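MucR Phosphodiesterase (Pseudomonas aeruginosa, PDB 5M1T) is an EAL-domain protein of the phosphodiesterase class, a modified alpha/beta barrel that in this model holds a C2E ligand and two magnesium ions. Local coordinates at residues A[86-91]-A[125-130]; A[34-39]-A[70-75]; A[171-176]-A[181-186]; A[63-68]-A[205-210]. One frame throughout, in Å; residues are numbered along the deposited sequence.

In the fold
All four contacts lie within the EAL barrel. Contacts 2, 3 and 4 reach its sheet, while contact 1 joins helices 84-90 and 127-131. Contact 2 closes first along the chain, then contact 1, then contact 3; contact 4 spans contacts 1 and 3. Contacts 2 and 4 share strand 61-72, with centres about 25 Å apart, while contacts 3 and 4 use the neighbouring strands 182-188 and 205-208. Contacts 1 and 2, centres about 18 Å apart, touch through apolar packing of L86, A87 and T90 on L34 and L37. Contacts 3 and 4 meet at a magnesium ion, contacts 1 and 4 at C2E, so the ligand site draws on distant parts of the chain.

Contact 1: A[86-91]-A[125-130]; sequences LAEKTG and LSALQF. With C2E (9,9'-[(2R,3R,3aS,5S,7aR,9R,10R,10aS,12S,14aR)-3,5,10,12-tetrahydroxy-5,12-dioxidooctahydro-2H,7H-difuro[3,2-d:3',2'-j][1,3,7,9,2,8]tetraoxadiphosphacyclododecine-2,9-diyl]bis(2-amino-1,9-dihydro-6H-purin-6-one)), chain C.
S126 and Q129 form a capping box at the start of helix 127-131, and E88 of helix 84-90 binds that helix start with both carboxylate oxygens. S126 OG donates to the syn lone pair of E88 OE1 at 2.7 Å. The second oxygen, E88 OE2, accepts from L128 N at 2.9 Å; this bond is bent (145° at the hydrogen) and comes in 28° out of the carboxylate plane. A bend at chi2 (85°) is what carries the carboxylate across, since the CB of E88 does not aim at the other helix. Alongside, L128 slides past E88 in the opposite direction, its CB 3.4 Å from E88 OE2. The serine hydroxyl works twice, because S126 OG also takes the backbone N-H of Q129 at 3.1 Å. In return Q129 OE1 accepts from S126 N at 2.7 Å in a nearly straight bond, and the same oxygen accepts from N21 of C2E at 2.9 Å. I93 of helix 93-113 packs on E88, S126 and Q129. The start of helix 127-131 probably stabilises the charged form of E88, and E88 acts as a second-shell residue: it fixes the S126 hydroxyl, which belongs to the capping box whose amide oxygen meets the ligand.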
# COMPACT_ATOMS: atom_id res chain seq x y z
N LEU A 86 8.49 15.48 2.07
CA LEU A 86 7.33 16.23 2.56
C LEU A 86 6.05 15.75 1.88
O LEU A 86 5.00 15.61 2.52
CB LEU A 86 7.53 17.72 2.29
CG LEU A 86 6.39 18.65 2.70
CD1 LEU A 86 6.21 18.56 4.23
CD2 LEU A 86 6.62 20.11 2.27
N ALA A 87 6.12 15.48 0.58
CA ALA A 87 4.97 14.96 -0.13
C ALA A 87 4.56 13.59 0.38
O ALA A 87 3.35 13.31 0.51
CB ALA A 87 5.23 14.92 -1.63
N GLU A 88 5.54 12.74 0.70
CA GLU A 88 5.26 11.39 1.24
C GLU A 88 4.58 11.49 2.60
O GLU A 88 3.50 10.92 2.80
CB GLU A 88 6.54 10.55 1.34
CG GLU A 88 6.34 9.10 1.77
CD GLU A 88 6.00 8.13 0.62
OE1 GLU A 88 5.45 8.60 -0.43
OE2 GLU A 88 6.26 6.90 0.80
N LYS A 89 5.20 12.24 3.52
CA LYS A 89 4.69 12.43 4.89
C LYS A 89 3.28 13.06 4.96
O LYS A 89 2.48 12.71 5.83
CB LYS A 89 5.70 13.29 5.68
CG LYS A 89 5.22 13.72 7.06
CD LYS A 89 6.33 14.35 7.91
CE LYS A 89 6.65 15.79 7.50
NZ LYS A 89 7.99 16.30 7.97
N THR A 90 2.98 13.98 4.06
CA THR A 90 1.70 14.69 4.05
C THR A 90 0.62 13.98 3.25
O THR A 90 -0.55 14.25 3.43
CB THR A 90 1.84 16.09 3.43
OG1 THR A 90 2.50 15.99 2.14
CG2 THR A 90 2.64 17.00 4.39
N GLY A 91 1.02 13.08 2.36
CA GLY A 91 0.06 12.42 1.49
C GLY A 91 -0.21 13.20 0.22
O GLY A 91 -0.96 12.75 -0.63
N LEU A 125 7.48 4.84 -8.21
CA LEU A 125 6.50 4.71 -7.12
C LEU A 125 7.19 4.73 -5.75
O LEU A 125 8.06 3.93 -5.46
CB LEU A 125 5.70 3.43 -7.26
CG LEU A 125 4.91 3.22 -8.58
CD1 LEU A 125 4.22 1.88 -8.61
CD2 LEU A 125 3.87 4.30 -8.72
N SER A 126 6.78 5.68 -4.91
CA SER A 126 7.21 5.74 -3.51
C SER A 126 6.60 4.57 -2.76
O SER A 126 5.74 3.85 -3.29
CB SER A 126 6.74 7.03 -2.86
OG SER A 126 5.36 6.92 -2.60
N ALA A 127 7.05 4.38 -1.52
CA ALA A 127 6.52 3.34 -0.67
C ALA A 127 5.01 3.50 -0.41
O ALA A 127 4.26 2.53 -0.38
CB ALA A 127 7.30 3.32 0.65
N LEU A 128 4.56 4.73 -0.24
CA LEU A 128 3.14 4.97 0.02
C LEU A 128 2.31 4.70 -1.25
O LEU A 128 1.24 4.10 -1.19
CB LEU A 128 2.93 6.41 0.53
CG LEU A 128 1.55 6.79 1.09
CD1 LEU A 128 1.67 8.06 1.90
CD2 LEU A 128 0.51 7.07 0.03
N GLN A 129 2.80 5.12 -2.41
CA GLN A 129 2.08 4.87 -3.66
C GLN A 129 2.01 3.37 -3.91
O GLN A 129 1.00 2.86 -4.39
CB GLN A 129 2.79 5.54 -4.83
CG GLN A 129 2.82 7.05 -4.76
CD GLN A 129 3.74 7.63 -5.81
OE1 GLN A 129 4.97 7.44 -5.76
NE2 GLN A 129 3.16 8.35 -6.78
N PHE A 130 3.09 2.65 -3.63
CA PHE A 130 3.14 1.21 -3.90
C PHE A 130 2.12 0.46 -3.03
O PHE A 130 1.53 -0.54 -3.47
CB PHE A 130 4.54 0.66 -3.68
CG PHE A 130 4.67 -0.80 -4.00
CD1 PHE A 130 4.50 -1.24 -5.30
CD2 PHE A 130 4.98 -1.73 -3.03
CE1 PHE A 130 4.59 -2.58 -5.62
CE2 PHE A 130 5.09 -3.08 -3.34
CZ PHE A 130 4.89 -3.51 -4.65
P1 C2E C . 15.76 7.68 -9.08
O2P C2E C . 14.53 6.85 -9.35
O1P C2E C . 17.00 6.89 -8.74
O5' C2E C . 16.02 8.56 -10.38
C5' C2E C . 17.33 8.73 -10.90
C4' C2E C . 17.98 9.97 -10.33
O4' C2E C . 19.36 9.98 -10.73
C3' C2E C . 17.37 11.25 -10.87
O3' C2E C . 17.46 12.26 -9.86
C2' C2E C . 18.27 11.63 -12.02
O2' C2E C . 18.27 13.03 -12.31
C1' C2E C . 19.61 11.19 -11.45
N9 C2E C . 20.64 10.93 -12.46
C8 C2E C . 20.48 10.29 -13.63
N7 C2E C . 21.66 10.24 -14.29
C5 C2E C . 22.58 10.83 -13.53
C6 C2E C . 24.02 11.11 -13.63
O6 C2E C . 24.66 10.73 -14.64
N1 C2E C . 24.60 11.76 -12.61
C2 C2E C . 23.90 12.16 -11.52
N2 C2E C . 24.54 12.81 -10.52
N3 C2E C . 22.59 11.93 -11.36
C4 C2E C . 21.90 11.29 -12.32
P11 C2E C . 16.20 13.19 -9.52
O21 C2E C . 15.52 13.59 -10.82
O11 C2E C . 16.68 14.40 -8.79
O5A C2E C . 15.20 12.30 -8.64
C5A C2E C . 15.66 11.78 -7.39
C4A C2E C . 14.69 10.73 -6.89
O4A C2E C . 13.38 11.28 -6.74
C3A C2E C . 14.49 9.61 -7.87
O3A C2E C . 15.53 8.65 -7.82
C2A C2E C . 13.16 9.04 -7.44
O2A C2E C . 13.29 8.19 -6.31
C1A C2E C . 12.40 10.27 -7.01
N91 C2E C . 11.45 10.70 -8.08
C81 C2E C . 11.69 11.46 -9.16
N71 C2E C . 10.54 11.65 -9.88
C51 C2E C . 9.57 10.99 -9.22
C61 C2E C . 8.13 10.75 -9.41
O61 C2E C . 7.54 11.23 -10.41
N11 C2E C . 7.49 10.01 -8.50
C21 C2E C . 8.13 9.47 -7.44
N21 C2E C . 7.44 8.73 -6.55
N31 C2E C . 9.45 9.64 -7.20
C41 C2E C . 10.18 10.37 -8.05

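Contact 2: A[34-39]-A[70-75]; sequences LHDLRQ and WEHPQH
H72 ND1 receives two backbone N-H groups, from H75 at 3.2 Å and, weakly, from Q74, while the other ring nitrogen faces D36 of helix 32-38. There H72 NE2 donates to D36 OD2 at 3.0 Å with an angle of 150° at the hydrogen. The oxygen lies nearly in the imidazole plane, but the donor stands well above the carboxylate plane, 49° out of it. The two side chains run across each other at about a right angle. The remaining carboxylate oxygen, D36 OD1, is reached by a water at 3.1 Å that also donates to Q74 OE1 at 2.8 Å, a second bridge between the segments.

Next to this polar pair W70 fills the apolar part of the interface. Its CG is anti to the backbone N (chi1 -180°), which sends the indole out from strand 61-72 against the helix. L37 CD1 sits over one face, 4.2 Å from the centroid of the W70 six-membered ring in a CH-pi contact, and H72 CD2 lies against the opposite face. The far corner of the indole rests against the D36-L37 backbone, with W70 CH2 3.4 Å from L37 N and 3.7 Å from L37 CB. W70 NE1 is hydrogen-bonded to Q45, and F83 meets the ring edge-to-face.

With backbone donors on one nitrogen and an aspartate on the other, H72 is fixed in rotation, and the bond directions suggest the NE2-protonated tautomer. The H72-D36 bond ties the end of strand 61-72 to helix 32-38.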
# COMPACT_ATOMS: atom_id res chain seq x y z
N LEU A 34 5.56 23.90 2.56
CA LEU A 34 4.29 23.18 2.66
C LEU A 34 3.16 23.89 1.91
O LEU A 34 2.46 23.26 1.11
CB LEU A 34 3.91 23.01 4.13
CG LEU A 34 2.58 22.35 4.50
CD1 LEU A 34 2.29 21.12 3.65
CD2 LEU A 34 2.59 22.00 5.98
N HIS A 35 2.98 25.18 2.14
CA HIS A 35 1.96 25.93 1.41
C HIS A 35 2.23 25.92 -0.09
O HIS A 35 1.33 25.67 -0.91
CB HIS A 35 1.91 27.38 1.90
CG HIS A 35 1.15 27.54 3.16
ND1 HIS A 35 0.21 28.53 3.34
CD2 HIS A 35 1.13 26.80 4.30
CE1 HIS A 35 -0.33 28.42 4.54
NE2 HIS A 35 0.22 27.37 5.15
N ASP A 36 3.46 26.22 -0.44
CA ASP A 36 3.87 26.24 -1.83
C ASP A 36 3.62 24.88 -2.51
O ASP A 36 3.06 24.83 -3.61
CB ASP A 36 5.33 26.67 -1.94
CG ASP A 36 5.54 28.13 -1.56
OD1 ASP A 36 4.57 28.85 -1.24
OD2 ASP A 36 6.72 28.57 -1.56
N LEU A 37 3.97 23.78 -1.86
CA LEU A 37 3.78 22.47 -2.49
C LEU A 37 2.31 22.09 -2.66
O LEU A 37 1.93 21.51 -3.69
CB LEU A 37 4.53 21.36 -1.75
CG LEU A 37 4.43 19.95 -2.35
CD1 LEU A 37 5.01 19.89 -3.75
CD2 LEU A 37 5.13 18.95 -1.44
N ARG A 38 1.50 22.41 -1.65
CA ARG A 38 0.06 22.21 -1.72
C ARG A 38 -0.54 22.83 -2.95
O ARG A 38 -1.47 22.27 -3.51
CB ARG A 38 -0.65 22.89 -0.56
CG ARG A 38 -0.65 22.18 0.77
CD ARG A 38 -1.73 22.81 1.63
NE ARG A 38 -1.32 23.02 3.01
CZ ARG A 38 -1.38 22.09 3.97
NH1 ARG A 38 -1.80 20.85 3.71
NH2 ARG A 38 -0.99 22.41 5.20
N GLN A 39 -0.08 24.01 -3.32
CA GLN A 39 -0.71 24.67 -4.45
C GLN A 39 0.03 24.47 -5.77
O GLN A 39 -0.35 25.09 -6.76
CB GLN A 39 -0.91 26.16 -4.17
CG GLN A 39 0.35 27.00 -4.21
CD GLN A 39 0.05 28.46 -3.90
OE1 GLN A 39 -1.04 28.78 -3.43
NE2 GLN A 39 1.00 29.34 -4.16
N TRP A 70 10.07 20.78 -10.05
CA TRP A 70 9.17 21.84 -9.60
C TRP A 70 9.77 23.19 -10.02
O TRP A 70 10.81 23.61 -9.50
CB TRP A 70 8.95 21.69 -8.09
CG TRP A 70 8.04 22.70 -7.43
CD1 TRP A 70 7.25 23.62 -8.03
CD2 TRP A 70 7.82 22.83 -6.03
NE1 TRP A 70 6.55 24.33 -7.08
CE2 TRP A 70 6.88 23.86 -5.84
CE3 TRP A 70 8.32 22.16 -4.90
CZ2 TRP A 70 6.44 24.25 -4.57
CZ3 TRP A 70 7.87 22.54 -3.63
CH2 TRP A 70 6.94 23.59 -3.48
N GLU A 71 9.15 23.83 -10.99
CA GLU A 71 9.53 25.18 -11.39
C GLU A 71 8.95 26.16 -10.39
O GLU A 71 7.81 26.57 -10.50
CB GLU A 71 8.99 25.55 -12.77
CG GLU A 71 9.45 24.64 -13.88
CD GLU A 71 8.78 24.97 -15.21
OE1 GLU A 71 7.62 25.50 -15.20
OE2 GLU A 71 9.43 24.71 -16.24
N HIS A 72 9.78 26.54 -9.44
CA HIS A 72 9.35 27.46 -8.40
C HIS A 72 9.62 28.94 -8.77
O HIS A 72 10.73 29.31 -9.14
CB HIS A 72 10.00 27.08 -7.07
CG HIS A 72 9.30 27.67 -5.90
ND1 HIS A 72 9.51 28.97 -5.49
CD2 HIS A 72 8.35 27.16 -5.08
CE1 HIS A 72 8.74 29.23 -4.44
NE2 HIS A 72 8.03 28.15 -4.18
N PRO A 73 8.59 29.79 -8.65
CA PRO A 73 8.77 31.18 -9.06
C PRO A 73 9.90 31.92 -8.29
O PRO A 73 10.60 32.73 -8.88
CB PRO A 73 7.39 31.82 -8.82
CG PRO A 73 6.70 30.95 -7.83
CD PRO A 73 7.27 29.56 -8.02
N GLN A 74 10.08 31.66 -6.99
CA GLN A 74 11.24 32.18 -6.26
C GLN A 74 12.53 31.33 -6.37
O GLN A 74 13.57 31.86 -6.74
CB GLN A 74 10.90 32.40 -4.77
CG GLN A 74 9.93 33.56 -4.47
CD GLN A 74 8.47 33.11 -4.35
OE1 GLN A 74 8.05 32.52 -3.32
NE2 GLN A 74 7.68 33.39 -5.39
N HIS A 75 12.48 30.04 -6.04
CA HIS A 75 13.68 29.21 -5.93
C HIS A 75 14.17 28.63 -7.26
O HIS A 75 15.30 28.16 -7.35
CB HIS A 75 13.47 28.09 -4.93
CG HIS A 75 12.93 28.56 -3.61
ND1 HIS A 75 11.62 28.38 -3.24
CD2 HIS A 75 13.53 29.22 -2.59
CE1 HIS A 75 11.42 28.91 -2.04
NE2 HIS A 75 12.57 29.43 -1.63
O HOH W 1 5.54 31.45 -2.65

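Contact 3: A[171-176]-A[181-186]; sequences VILEQL and VGISID. With MG (magnesium ion), chain E; MG (magnesium ion), chain D.
I183 meets both L173 and L176 of helix 166-178. The closest apolar contact between side chains is L173 CD2 to I183 CG2 at 3.6 Å, and L173 CD2 also lies 3.7 Å from I183 CD1, so one leucine methyl rests between two branches of the isoleucine. I183 CG2 is anti to the backbone N, while CG1 turns beside it (chi1 -56°); CD1 can then also meet L176 CB at 4.0 Å, where the two side chains cross at about a right angle. At L176 itself the backbone adds a link: V181 N donates to L176 O at 3.2 Å, and V181 CB rests against the same carbonyl.

Around this core, L155 of strand 153-158 packs on L176 and V181, V136 and V139 of helix 135-145 add to that side, and L201 and P202 cover L173. At the other end of strand 182-188, D186 bridges the two magnesium ions: OD1 binds one at 2.2 Å, and OD2 binds the second, also at 2.2 Å, which it shares with E65, N124 and E156. Strand 153-158, helix 166-178 and strand 182-188 make a beta-alpha-beta crossover, with the helix packed outside the sheet and the metals near the C-terminal end of the strand, as in TIM-barrel folds.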
# COMPACT_ATOMS: atom_id res chain seq x y z
N VAL A 171 1.56 -9.84 -4.42
CA VAL A 171 0.16 -9.74 -4.83
C VAL A 171 -0.00 -8.52 -5.73
O VAL A 171 -0.57 -8.62 -6.81
CB VAL A 171 -0.77 -9.67 -3.60
CG1 VAL A 171 -2.17 -9.17 -3.98
CG2 VAL A 171 -0.83 -11.03 -2.92
N ILE A 172 0.54 -7.38 -5.29
CA ILE A 172 0.49 -6.13 -6.09
C ILE A 172 1.18 -6.25 -7.45
O ILE A 172 0.62 -5.91 -8.50
CB ILE A 172 1.06 -4.93 -5.33
CG1 ILE A 172 0.23 -4.60 -4.09
CG2 ILE A 172 1.07 -3.71 -6.23
CD1 ILE A 172 1.04 -3.89 -2.99
N LEU A 173 2.42 -6.71 -7.45
CA LEU A 173 3.17 -6.75 -8.70
C LEU A 173 2.61 -7.80 -9.70
O LEU A 173 2.60 -7.55 -10.90
CB LEU A 173 4.66 -6.97 -8.43
CG LEU A 173 5.37 -5.83 -7.71
CD1 LEU A 173 6.79 -6.20 -7.37
CD2 LEU A 173 5.38 -4.55 -8.52
N GLU A 174 2.15 -8.94 -9.20
CA GLU A 174 1.51 -9.93 -10.06
C GLU A 174 0.30 -9.34 -10.80
O GLU A 174 0.16 -9.54 -12.01
CB GLU A 174 1.08 -11.19 -9.28
CG GLU A 174 2.20 -12.17 -8.90
CD GLU A 174 3.01 -12.70 -10.08
OE1 GLU A 174 2.67 -12.40 -11.26
OE2 GLU A 174 4.03 -13.42 -9.84
N GLN A 175 -0.55 -8.59 -10.10
CA GLN A 175 -1.66 -7.92 -10.77
C GLN A 175 -1.16 -7.01 -11.90
O GLN A 175 -1.60 -7.12 -13.03
CB GLN A 175 -2.48 -7.08 -9.80
CG GLN A 175 -3.37 -7.86 -8.86
CD GLN A 175 -4.04 -6.94 -7.88
OE1 GLN A 175 -3.52 -6.70 -6.79
NE2 GLN A 175 -5.16 -6.37 -8.27
N LEU A 176 -0.23 -6.11 -11.56
CA LEU A 176 0.33 -5.18 -12.53
C LEU A 176 0.95 -5.89 -13.74
O LEU A 176 0.77 -5.47 -14.88
CB LEU A 176 1.36 -4.30 -11.86
CG LEU A 176 0.84 -3.33 -10.80
CD1 LEU A 176 1.98 -2.69 -10.04
CD2 LEU A 176 -0.01 -2.25 -11.43
N VAL A 181 1.95 -4.53 -17.66
CA VAL A 181 2.87 -3.45 -17.27
C VAL A 181 4.25 -4.01 -16.90
O VAL A 181 4.37 -5.04 -16.23
CB VAL A 181 2.31 -2.68 -16.05
CG1 VAL A 181 3.31 -1.65 -15.58
CG2 VAL A 181 0.98 -2.00 -16.41
N GLY A 182 5.31 -3.32 -17.32
CA GLY A 182 6.67 -3.74 -16.97
C GLY A 182 6.98 -3.35 -15.52
O GLY A 182 6.57 -2.27 -15.08
N ILE A 183 7.72 -4.20 -14.81
CA ILE A 183 8.09 -3.92 -13.42
C ILE A 183 9.62 -3.87 -13.26
O ILE A 183 10.31 -4.83 -13.56
CB ILE A 183 7.56 -5.01 -12.45
CG1 ILE A 183 6.05 -5.16 -12.57
CG2 ILE A 183 8.02 -4.73 -11.02
CD1 ILE A 183 5.31 -3.94 -12.12
N SER A 184 10.11 -2.74 -12.76
CA SER A 184 11.54 -2.54 -12.52
C SER A 184 11.82 -2.38 -11.03
O SER A 184 11.07 -1.70 -10.30
CB SER A 184 11.99 -1.29 -13.29
OG SER A 184 13.37 -1.02 -13.07
N ILE A 185 12.88 -3.04 -10.55
CA ILE A 185 13.34 -2.85 -9.17
C ILE A 185 14.47 -1.82 -9.15
O ILE A 185 15.58 -2.07 -9.61
CB ILE A 185 13.85 -4.15 -8.54
CG1 ILE A 185 12.84 -5.28 -8.67
CG2 ILE A 185 14.20 -3.95 -7.06
CD1 ILE A 185 11.50 -5.05 -8.03
N ASP A 186 14.16 -0.67 -8.58
CA ASP A 186 15.01 0.51 -8.66
C ASP A 186 16.05 0.55 -7.49
O ASP A 186 15.92 -0.18 -6.49
CB ASP A 186 14.09 1.74 -8.54
CG ASP A 186 14.69 3.00 -9.10
OD1 ASP A 186 15.88 2.99 -9.57
OD2 ASP A 186 13.94 4.00 -9.07
MG MG E . 17.45 4.56 -9.26
MG MG D . 13.80 5.43 -10.69
O HOH W 2 15.76 5.50 -11.61
O HOH W 3 18.97 5.25 -7.80

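Contact 4: A[63-68]-A[205-210]; sequences GVEALL and ELKIDR. With MG (magnesium ion), chain D; C2E (9,9'-[(2R,3R,3aS,5S,7aR,9R,10R,10aS,12S,14aR)-3,5,10,12-tetrahydroxy-5,12-dioxidooctahydro-2H,7H-difuro[3,2-d:3',2'-j][1,3,7,9,2,8]tetraoxadiphosphacyclododecine-2,9-diyl]bis(2-amino-1,9-dihydro-6H-purin-6-one)), chain C.
The R210 guanidinium has C2E O4' over one face, offset toward the rim, while a second flat group, the carboxylate of E65, glutamate of the E65-A66-L67 signature that names the EAL family, divides its oxygens between K207 and a metal. R210 CZ is 3.5 Å from C2E O4', and R210 NH1 approaches C2E O1P to 3.2 Å.

E65 OE1 forms a salt bridge with K207 NZ at 3.1 Å, and E65 OE2 binds a magnesium ion at 2.2 Å, which also holds C2E O2P at 2.1 Å. The E65 chain is fully extended (chi1 -178°), whereas K207 bends at chi3 (88°) to bring its ammonium across; these two bridge strands that are not neighbours in the sheet. K207 NZ has a further salt bridge to E156 and a hydrogen bond to Q263, and Q263 also donates to E65 OE1, so both charged ends are held from more than one direction. N124, E156 and D186 complete the protein ligands of the metal.

L67 CD2 touches C2E O5' at 3.7 Å. Beyond it the backbone itself reads the ligand: L68 N donates to C2E N71 at 3.1 Å in an almost perfectly straight bond of 177°.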
# COMPACT_ATOMS: atom_id res chain seq x y z
N GLY A 63 13.70 3.95 -24.36
CA GLY A 63 12.67 4.60 -23.54
C GLY A 63 13.19 5.75 -22.71
O GLY A 63 14.31 6.22 -22.92
N VAL A 64 12.37 6.18 -21.74
CA VAL A 64 12.79 7.19 -20.81
C VAL A 64 12.32 6.88 -19.39
O VAL A 64 11.38 6.12 -19.20
CB VAL A 64 12.25 8.59 -21.20
CG1 VAL A 64 12.82 9.02 -22.54
CG2 VAL A 64 10.74 8.64 -21.24
N GLU A 65 12.98 7.48 -18.41
CA GLU A 65 12.44 7.55 -17.07
C GLU A 65 11.82 8.94 -16.86
O GLU A 65 12.47 9.95 -17.10
CB GLU A 65 13.53 7.29 -16.01
CG GLU A 65 12.98 7.30 -14.60
CD GLU A 65 14.02 6.94 -13.52
OE1 GLU A 65 15.21 6.71 -13.85
OE2 GLU A 65 13.63 6.88 -12.33
N ALA A 66 10.58 8.99 -16.39
CA ALA A 66 9.95 10.23 -16.02
C ALA A 66 10.45 10.68 -14.66
O ALA A 66 10.46 9.88 -13.72
CB ALA A 66 8.41 10.07 -15.98
N LEU A 67 10.84 11.94 -14.58
CA LEU A 67 11.43 12.53 -13.39
C LEU A 67 10.78 13.91 -13.07
O LEU A 67 10.80 14.84 -13.88
CB LEU A 67 12.95 12.68 -13.57
CG LEU A 67 13.76 11.38 -13.65
CD1 LEU A 67 15.22 11.62 -14.09
CD2 LEU A 67 13.72 10.66 -12.29
N LEU A 68 10.22 14.02 -11.88
CA LEU A 68 9.46 15.18 -11.51
C LEU A 68 10.38 16.35 -11.20
O LEU A 68 11.44 16.18 -10.58
CB LEU A 68 8.58 14.85 -10.31
CG LEU A 68 7.55 15.89 -9.82
CD1 LEU A 68 6.50 16.13 -10.87
CD2 LEU A 68 6.92 15.43 -8.50
N GLU A 205 13.33 -5.99 -14.87
CA GLU A 205 14.66 -5.37 -14.83
C GLU A 205 15.08 -4.95 -13.42
O GLU A 205 14.25 -4.65 -12.57
CB GLU A 205 14.72 -4.17 -15.80
CG GLU A 205 13.89 -3.00 -15.39
CD GLU A 205 14.07 -1.73 -16.24
OE1 GLU A 205 14.23 -1.80 -17.50
OE2 GLU A 205 14.00 -0.63 -15.61
N LEU A 206 16.40 -4.98 -13.19
CA LEU A 206 16.98 -4.33 -12.05
C LEU A 206 17.74 -3.11 -12.51
O LEU A 206 18.39 -3.14 -13.57
CB LEU A 206 17.92 -5.25 -11.31
CG LEU A 206 17.46 -6.67 -10.98
CD1 LEU A 206 18.63 -7.35 -10.32
CD2 LEU A 206 16.23 -6.69 -10.08
N LYS A 207 17.67 -2.05 -11.69
CA LYS A 207 18.42 -0.80 -11.95
C LYS A 207 19.50 -0.62 -10.88
O LYS A 207 19.20 -0.30 -9.72
CB LYS A 207 17.52 0.42 -11.98
CG LYS A 207 16.31 0.24 -12.86
CD LYS A 207 15.59 1.54 -13.11
CE LYS A 207 16.15 2.28 -14.32
NZ LYS A 207 15.64 3.72 -14.34
N ILE A 208 20.75 -0.76 -11.28
CA ILE A 208 21.84 -0.59 -10.35
C ILE A 208 21.87 0.85 -9.81
O ILE A 208 21.84 1.80 -10.62
CB ILE A 208 23.21 -0.87 -10.98
CG1 ILE A 208 23.25 -2.28 -11.57
CG2 ILE A 208 24.27 -0.71 -9.92
CD1 ILE A 208 24.36 -2.46 -12.58
N ASP A 209 21.97 1.01 -8.49
CA ASP A 209 21.89 2.36 -7.93
C ASP A 209 23.09 3.17 -8.38
O ASP A 209 24.23 2.66 -8.41
CB ASP A 209 21.86 2.36 -6.43
CG ASP A 209 21.67 3.77 -5.87
OD1 ASP A 209 20.61 4.38 -6.11
OD2 ASP A 209 22.61 4.30 -5.24
N ARG A 210 22.84 4.43 -8.73
CA ARG A 210 23.88 5.32 -9.22
C ARG A 210 25.03 5.46 -8.25
O ARG A 210 26.13 5.75 -8.68
CB ARG A 210 23.33 6.70 -9.53
CG ARG A 210 22.77 7.48 -8.35
CD ARG A 210 22.30 8.85 -8.85
NE ARG A 210 21.48 9.69 -7.96
CZ ARG A 210 20.29 9.36 -7.43
NH1 ARG A 210 19.75 8.12 -7.55
NH2 ARG A 210 19.63 10.29 -6.71
MG MG D . 13.80 5.43 -10.69
P1 C2E C . 15.76 7.68 -9.08
O2P C2E C . 14.53 6.85 -9.35
O1P C2E C . 17.00 6.89 -8.74
O5' C2E C . 16.02 8.56 -10.38
C5' C2E C . 17.33 8.73 -10.90
C4' C2E C . 17.98 9.97 -10.33
O4' C2E C . 19.36 9.98 -10.73
C3' C2E C . 17.37 11.25 -10.87
O3' C2E C . 17.46 12.26 -9.86
C2' C2E C . 18.27 11.63 -12.02
O2' C2E C . 18.27 13.03 -12.31
C1' C2E C . 19.61 11.19 -11.45
N9 C2E C . 20.64 10.93 -12.46
C8 C2E C . 20.48 10.29 -13.63
N7 C2E C . 21.66 10.24 -14.29
C5 C2E C . 22.58 10.83 -13.53
C6 C2E C . 24.02 11.11 -13.63
O6 C2E C . 24.66 10.73 -14.64
N1 C2E C . 24.60 11.76 -12.61
C2 C2E C . 23.90 12.16 -11.52
N2 C2E C . 24.54 12.81 -10.52
N3 C2E C . 22.59 11.93 -11.36
C4 C2E C . 21.90 11.29 -12.32
P11 C2E C . 16.20 13.19 -9.52
O21 C2E C . 15.52 13.59 -10.82
O11 C2E C . 16.68 14.40 -8.79
O5A C2E C . 15.20 12.30 -8.64
C5A C2E C . 15.66 11.78 -7.39
C4A C2E C . 14.69 10.73 -6.89
O4A C2E C . 13.38 11.28 -6.74
C3A C2E C . 14.49 9.61 -7.87
O3A C2E C . 15.53 8.65 -7.82
C2A C2E C . 13.16 9.04 -7.44
O2A C2E C . 13.29 8.19 -6.31
C1A C2E C . 12.40 10.27 -7.01
N91 C2E C . 11.45 10.70 -8.08
C81 C2E C . 11.69 11.46 -9.16
N71 C2E C . 10.54 11.65 -9.88
C51 C2E C . 9.57 10.99 -9.22
C61 C2E C . 8.13 10.75 -9.41
O61 C2E C . 7.54 11.23 -10.41
N11 C2E C . 7.49 10.01 -8.50
C21 C2E C . 8.13 9.47 -7.44
N21 C2E C . 7.44 8.73 -6.55
N31 C2E C . 9.45 9.64 -7.20
C41 C2E C . 10.18 10.37 -8.05
O HOH W 2 15.76 5.50 -11.61